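Ancestral D-type dye decolorizing peroxidase (Geotrichum candidum, PDB 7ANV) probably uses its haem to oxidise bulky dyes and related substrates at the expense of hydrogen peroxide, as other dye-decolorizing peroxidases do. Local coordinates at residues I42-T47 with D155-E160; P76-N81 with H151-K156. All coordinates share one frame; numbering follows the deposited sequence.

Contact 1 (I42-T47 with D155-E160); sequences IPLITT and DKKLQE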
loop_
_atom_site.group_PDB
_atom_site.type_symbol
_atom_site.label_atom_id
_atom_site.label_comp_id
_atom_site.label_asym_id
_atom_site.label_seq_id
_atom_site.Cartn_x
_atom_site.Cartn_y
_atom_site.Cartn_z
ATOM N N ILE A 42 18.339 9.806 15.870
ATOM C CA ILE A 42 18.275 8.339 16.123
ATOM C C ILE A 42 17.493 8.006 17.395
ATOM O O ILE A 42 16.674 7.081 17.377
ATOM C CB ILE A 42 19.665 7.697 16.030
ATOM C CG1 ILE A 42 20.096 7.747 14.562
ATOM C CG2 ILE A 42 19.624 6.264 16.535
ATOM C CD1 ILE A 42 21.526 7.386 14.305
ATOM N N PRO A 43 17.690 8.689 18.545
ATOM C CA PRO A 43 16.899 8.381 19.739
ATOM C C PRO A 43 15.387 8.559 19.573
ATOM O O PRO A 43 14.676 8.016 20.349
ATOM C CB PRO A 43 17.368 9.413 20.782
ATOM C CG PRO A 43 18.767 9.795 20.313
ATOM C CD PRO A 43 18.724 9.709 18.804
ATOM N N LEU A 44 14.926 9.302 18.577
ATOM C CA LEU A 44 13.480 9.572 18.325
ATOM C C LEU A 44 12.904 8.465 17.451
ATOM O O LEU A 44 11.665 8.407 17.341
ATOM C CB LEU A 44 13.284 10.909 17.615
ATOM C CG LEU A 44 13.323 12.162 18.493
ATOM C CD1 LEU A 44 14.653 12.332 19.153
ATOM C CD2 LEU A 44 12.990 13.388 17.676
ATOM N N ILE A 45 13.745 7.661 16.803
ATOM C CA ILE A 45 13.251 6.684 15.787
ATOM C C ILE A 45 12.567 5.549 16.558
ATOM O O ILE A 45 13.197 4.930 17.411
ATOM C CB ILE A 45 14.356 6.164 14.848
ATOM C CG1 ILE A 45 14.988 7.280 14.020
ATOM C CG2 ILE A 45 13.815 5.049 13.937
ATOM C CD1 ILE A 45 14.038 7.952 13.068
ATOM N N THR A 46 11.315 5.283 16.224
ATOM C CA THR A 46 10.480 4.246 16.854
ATOM C C THR A 46 10.811 2.889 16.246
ATOM O O THR A 46 10.663 2.734 15.018
ATOM C CB THR A 46 9.002 4.544 16.642
ATOM O OG1 THR A 46 8.761 5.919 16.987
ATOM C CG2 THR A 46 8.124 3.649 17.468
ATOM N N THR A 47 11.263 1.981 17.081
ATOM C CA THR A 47 11.603 0.606 16.639
ATOM C C THR A 47 10.363 -0.267 16.734
ATOM O O THR A 47 9.394 0.116 17.427
ATOM C CB THR A 47 12.698 -0.009 17.497
ATOM O OG1 THR A 47 12.216 -0.125 18.843
ATOM C CG2 THR A 47 13.947 0.818 17.436
ATOM N N ASP A 155 2.463 17.519 15.060
ATOM C CA ASP A 155 3.014 18.880 14.808
ATOM C C ASP A 155 4.139 19.166 15.792
ATOM O O ASP A 155 5.156 19.740 15.387
ATOM C CB ASP A 155 1.900 19.923 14.875
ATOM C CG ASP A 155 0.920 19.826 13.723
ATOM O OD1 ASP A 155 1.195 19.029 12.781
ATOM O OD2 ASP A 155 -0.117 20.569 13.770
ATOM N N LYS A 156 3.949 18.787 17.050
ATOM C CA LYS A 156 4.951 19.007 18.107
ATOM C C LYS A 156 6.194 18.211 17.751
ATOM O O LYS A 156 7.323 18.744 17.843
ATOM C CB LYS A 156 4.366 18.585 19.451
ATOM C CG LYS A 156 5.368 18.731 20.578
ATOM C CD LYS A 156 4.727 18.552 21.920
ATOM C CE LYS A 156 5.557 19.158 23.023
ATOM N NZ LYS A 156 4.818 19.081 24.309
ATOM N N LYS A 157 6.012 16.943 17.360
ATOM C CA LYS A 157 7.173 16.089 17.040
ATOM C C LYS A 157 7.892 16.634 15.786
ATOM O O LYS A 157 9.146 16.612 15.715
ATOM C CB LYS A 157 6.691 14.655 16.867
ATOM C CG LYS A 157 7.771 13.635 16.608
ATOM C CD LYS A 157 8.819 13.512 17.666
ATOM C CE LYS A 157 8.312 13.121 19.039
ATOM N NZ LYS A 157 9.451 12.901 19.966
ATOM N N LEU A 158 7.144 17.054 14.780
ATOM C CA LEU A 158 7.736 17.674 13.572
ATOM C C LEU A 158 8.556 18.918 13.944
ATOM O O LEU A 158 9.593 19.126 13.327
ATOM C CB LEU A 158 6.628 18.053 12.605
ATOM C CG LEU A 158 6.130 16.913 11.752
ATOM C CD1 LEU A 158 4.811 17.313 11.080
ATOM C CD2 LEU A 158 7.202 16.506 10.749
ATOM N N GLN A 159 8.111 19.772 14.873
ATOM C CA GLN A 159 8.914 20.965 15.258
ATOM C C GLN A 159 10.241 20.482 15.859
ATOM O O GLN A 159 11.260 21.130 15.656
ATOM C CB GLN A 159 8.156 21.844 16.242
ATOM C CG GLN A 159 7.033 22.630 15.591
ATOM C CD GLN A 159 7.599 23.527 14.508
ATOM O OE1 GLN A 159 8.591 24.244 14.692
ATOM N NE2 GLN A 159 7.012 23.413 13.332
ATOM N N GLU A 160 10.217 19.416 16.642
ATOM C CA GLU A 160 11.443 18.873 17.276
ATOM C C GLU A 160 12.392 18.361 16.179
ATOM O O GLU A 160 13.615 18.673 16.216
ATOM C CB GLU A 160 11.045 17.790 18.285
ATOM C CG GLU A 160 12.226 17.123 18.922
ATOM C CD GLU A 160 11.835 16.003 19.872
ATOM O OE1 GLU A 160 10.677 15.559 19.817
ATOM O OE2 GLU A 160 12.719 15.561 20.617
HETATM O O HOH W 1 10.087 10.128 18.751
#

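Contact 2 (P76-N81 with H151-K156); sequences PLAGVN and HETVDK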
loop_
_atom_site.group_PDB
_atom_site.type_symbol
_atom_site.label_atom_id
_atom_site.label_comp_id
_atom_site.label_asym_id
_atom_site.label_seq_id
_atom_site.Cartn_x
_atom_site.Cartn_y
_atom_site.Cartn_z
ATOM N N PRO A 76 -1.471 10.552 24.194
ATOM C CA PRO A 76 -0.512 11.246 23.332
ATOM C C PRO A 76 0.615 10.272 22.971
ATOM O O PRO A 76 1.278 9.776 23.865
ATOM C CB PRO A 76 0.011 12.443 24.144
ATOM C CG PRO A 76 -0.911 12.527 25.353
ATOM C CD PRO A 76 -1.501 11.145 25.542
ATOM N N LEU A 77 0.788 9.997 21.678
ATOM C CA LEU A 77 1.737 8.969 21.216
ATOM C C LEU A 77 2.203 9.338 19.812
ATOM O O LEU A 77 1.302 9.511 18.959
ATOM C CB LEU A 77 0.999 7.638 21.194
ATOM C CG LEU A 77 1.842 6.465 20.734
ATOM C CD1 LEU A 77 2.769 6.043 21.864
ATOM C CD2 LEU A 77 0.936 5.330 20.274
ATOM N N ALA A 78 3.516 9.463 19.597
ATOM C CA ALA A 78 4.110 9.778 18.281
ATOM C C ALA A 78 5.005 8.618 17.855
ATOM O O ALA A 78 5.573 7.942 18.718
ATOM C CB ALA A 78 4.880 11.068 18.313
ATOM N N GLY A 79 5.087 8.351 16.561
ATOM C CA GLY A 79 6.077 7.401 16.056
ATOM C C GLY A 79 6.849 8.057 14.930
ATOM O O GLY A 79 6.249 8.854 14.216
ATOM N N VAL A 80 8.132 7.793 14.815
ATOM C CA VAL A 80 9.033 8.465 13.833
ATOM C C VAL A 80 9.840 7.405 13.116
ATOM O O VAL A 80 10.479 6.606 13.783
ATOM C CB VAL A 80 9.996 9.476 14.483
ATOM C CG1 VAL A 80 10.838 10.189 13.416
ATOM C CG2 VAL A 80 9.216 10.468 15.318
ATOM N N ASN A 81 9.831 7.427 11.779
ATOM C CA ASN A 81 10.742 6.589 10.969
ATOM C C ASN A 81 11.354 7.496 9.898
ATOM O O ASN A 81 10.850 8.609 9.634
ATOM C CB ASN A 81 10.019 5.409 10.294
ATOM C CG ASN A 81 9.816 4.150 11.112
ATOM O OD1 ASN A 81 9.515 3.098 10.549
ATOM N ND2 ASN A 81 9.990 4.202 12.415
ATOM N N HIS A 151 -3.238 15.707 15.465
ATOM C CA HIS A 151 -2.436 16.750 14.766
ATOM C C HIS A 151 -1.487 17.405 15.774
ATOM O O HIS A 151 -0.330 17.650 15.419
ATOM C CB HIS A 151 -3.337 17.750 14.061
ATOM C CG HIS A 151 -4.245 17.131 13.066
ATOM N ND1 HIS A 151 -5.568 17.451 12.982
ATOM C CD2 HIS A 151 -4.022 16.153 12.165
ATOM C CE1 HIS A 151 -6.133 16.740 12.024
ATOM N NE2 HIS A 151 -5.203 15.928 11.506
ATOM N N GLU A 152 -1.941 17.658 17.002
ATOM C CA GLU A 152 -1.120 18.320 18.046
ATOM C C GLU A 152 0.166 17.518 18.282
ATOM O O GLU A 152 1.301 18.099 18.290
ATOM C CB GLU A 152 -1.966 18.407 19.317
ATOM C CG GLU A 152 -3.084 19.410 19.188
ATOM C CD GLU A 152 -4.410 19.027 18.549
ATOM O OE1 GLU A 152 -4.569 17.925 17.923
ATOM O OE2 GLU A 152 -5.297 19.913 18.661
ATOM N N THR A 153 0.020 16.205 18.470
ATOM C CA THR A 153 1.157 15.295 18.746
ATOM C C THR A 153 2.131 15.296 17.567
ATOM O O THR A 153 3.364 15.413 17.769
ATOM C CB THR A 153 0.678 13.877 19.047
ATOM O OG1 THR A 153 -0.049 13.932 20.270
ATOM C CG2 THR A 153 1.821 12.898 19.117
ATOM N N VAL A 154 1.617 15.146 16.357
ATOM C CA VAL A 154 2.484 15.065 15.150
ATOM C C VAL A 154 3.189 16.414 14.948
ATOM O O VAL A 154 4.388 16.428 14.723
ATOM C CB VAL A 154 1.666 14.612 13.926
ATOM C CG1 VAL A 154 2.456 14.775 12.650
ATOM C CG2 VAL A 154 1.214 13.166 14.077
ATOM N N ASP A 155 2.463 17.519 15.060
ATOM C CA ASP A 155 3.014 18.880 14.808
ATOM C C ASP A 155 4.139 19.166 15.792
ATOM O O ASP A 155 5.156 19.740 15.387
ATOM C CB ASP A 155 1.900 19.923 14.875
ATOM C CG ASP A 155 0.920 19.826 13.723
ATOM O OD1 ASP A 155 1.195 19.029 12.781
ATOM O OD2 ASP A 155 -0.117 20.569 13.770
ATOM N N LYS A 156 3.949 18.787 17.050
ATOM C CA LYS A 156 4.951 19.007 18.107
ATOM C C LYS A 156 6.194 18.211 17.751
ATOM O O LYS A 156 7.323 18.744 17.843
ATOM C CB LYS A 156 4.366 18.585 19.451
ATOM C CG LYS A 156 5.368 18.731 20.578
ATOM C CD LYS A 156 4.727 18.552 21.920
ATOM C CE LYS A 156 5.557 19.158 23.023
ATOM N NZ LYS A 156 4.818 19.081 24.309
#

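Contact 1 (I42-T47 with D155-E160)
Leu44 meets Lys157 and Glu160 in a small surface contact between the loop that joins helices 31-41 and 48-59 and the middle of helix 151-164. It lies in the N-terminal ferredoxin-like half of the peroxidase. The backbones stay apart, with 9.2 Å between Leu44 CA and Lys157 CA, and side chains and one water bridge the gap. Leu44 and Glu160 reach for each other from opposite directions. Leu44 CD2 carries most of the touching. It sits over the face of the Glu160 carboxylate, 3.6 Å from Glu160 CD. Leu44 CD1 lies 4.0 Å from Glu160 OE2. Leu44 CD2 also rests 4.2 Å from Lys157 CD. The lysine chain bends at chi2 (59°) and again at chi3 (60°), which brings its ammonium back to the acid one helical turn on. Lys157 NZ forms a salt bridge with Glu160 OE1 at 2.9 Å, on the syn side and 25° out of the carboxylate plane. The same nitrogen donates to a water at 3.1 Å from Lys157 NZ. That water donates to Leu44 O, 2.7 Å away, and links the loop backbone to the charged pair. With an alanine in place of Glu160, the Lys157 ammonium would probably lose its carboxylate mate and the methyl end of Leu44 its cover. Below the polar end, the Lys157 chain lies on Ala78 and Val80 of strand 78-84 and on Val146 of strand 142-148. Ile45, next to Leu44, packs on Val80 and Ile82 of the same edge strand and on Ile479 of helix 479-486.

Contact 2 (P76-N81 with H151-K156)
Thr153, in the first turn of helix 151-164, packs closely against the start of edge strand 78-84. Its methyl does most of the work. Thr153 CG2 lies 3.4 Å from Leu77 O and 3.7 Å from Ala78 CB, so it touches both the backbone just before the strand and the small side chain of Ala78, which faces the helix. With CG2 anti to the backbone N of Thr153, the methyl is directed at Leu77 and Ala78, while OG1 lies beside that N, anti to the carbonyl carbon (chi1 -66°). Ala78 CA and Thr153 CA come within 6.3 Å, where a methyl meets a methyl. The helix follows strand 142-148 and packs on the antiparallel sheet that this strand shares with 78-84, as in a ferredoxin-like fold. Asp149, in the turn between strand 142-148 and the helix, serves both segments: its OD1 is hydrogen-bonded to Thr153 OG1 and to Leu77 N. Toward Pro76 the fit is looser. Pro76 CB is 4.2 Å from Thr153 OG1, and the proline ring is exposed to solvent. Leu77 turns its side chain away from the helix, onto Asp54 and Ile58 of helix 48-59.

In the fold
From the N terminus, strand 20-28 and helix 31-41 lead to the loop 42-47, the first half of contact 1. The chain then runs through helix 48-59 to 76-81, where contact 2 begins. After strand 142-148 it enters helix 151-164, which closes both loops. Contact 2 closes first, at 151-156, and contact 1 at 155-160, so contact 2 nests inside contact 1 apart from the shared Asp155 and Lys156. Their centres lie about 7 Å apart. The loop and the strand also meet directly, through backbone hydrogen bonding between Thr46 and Val80. Together the two contacts tie the loop and edge strand 78-84 to helix 151-164 in the N-terminal half.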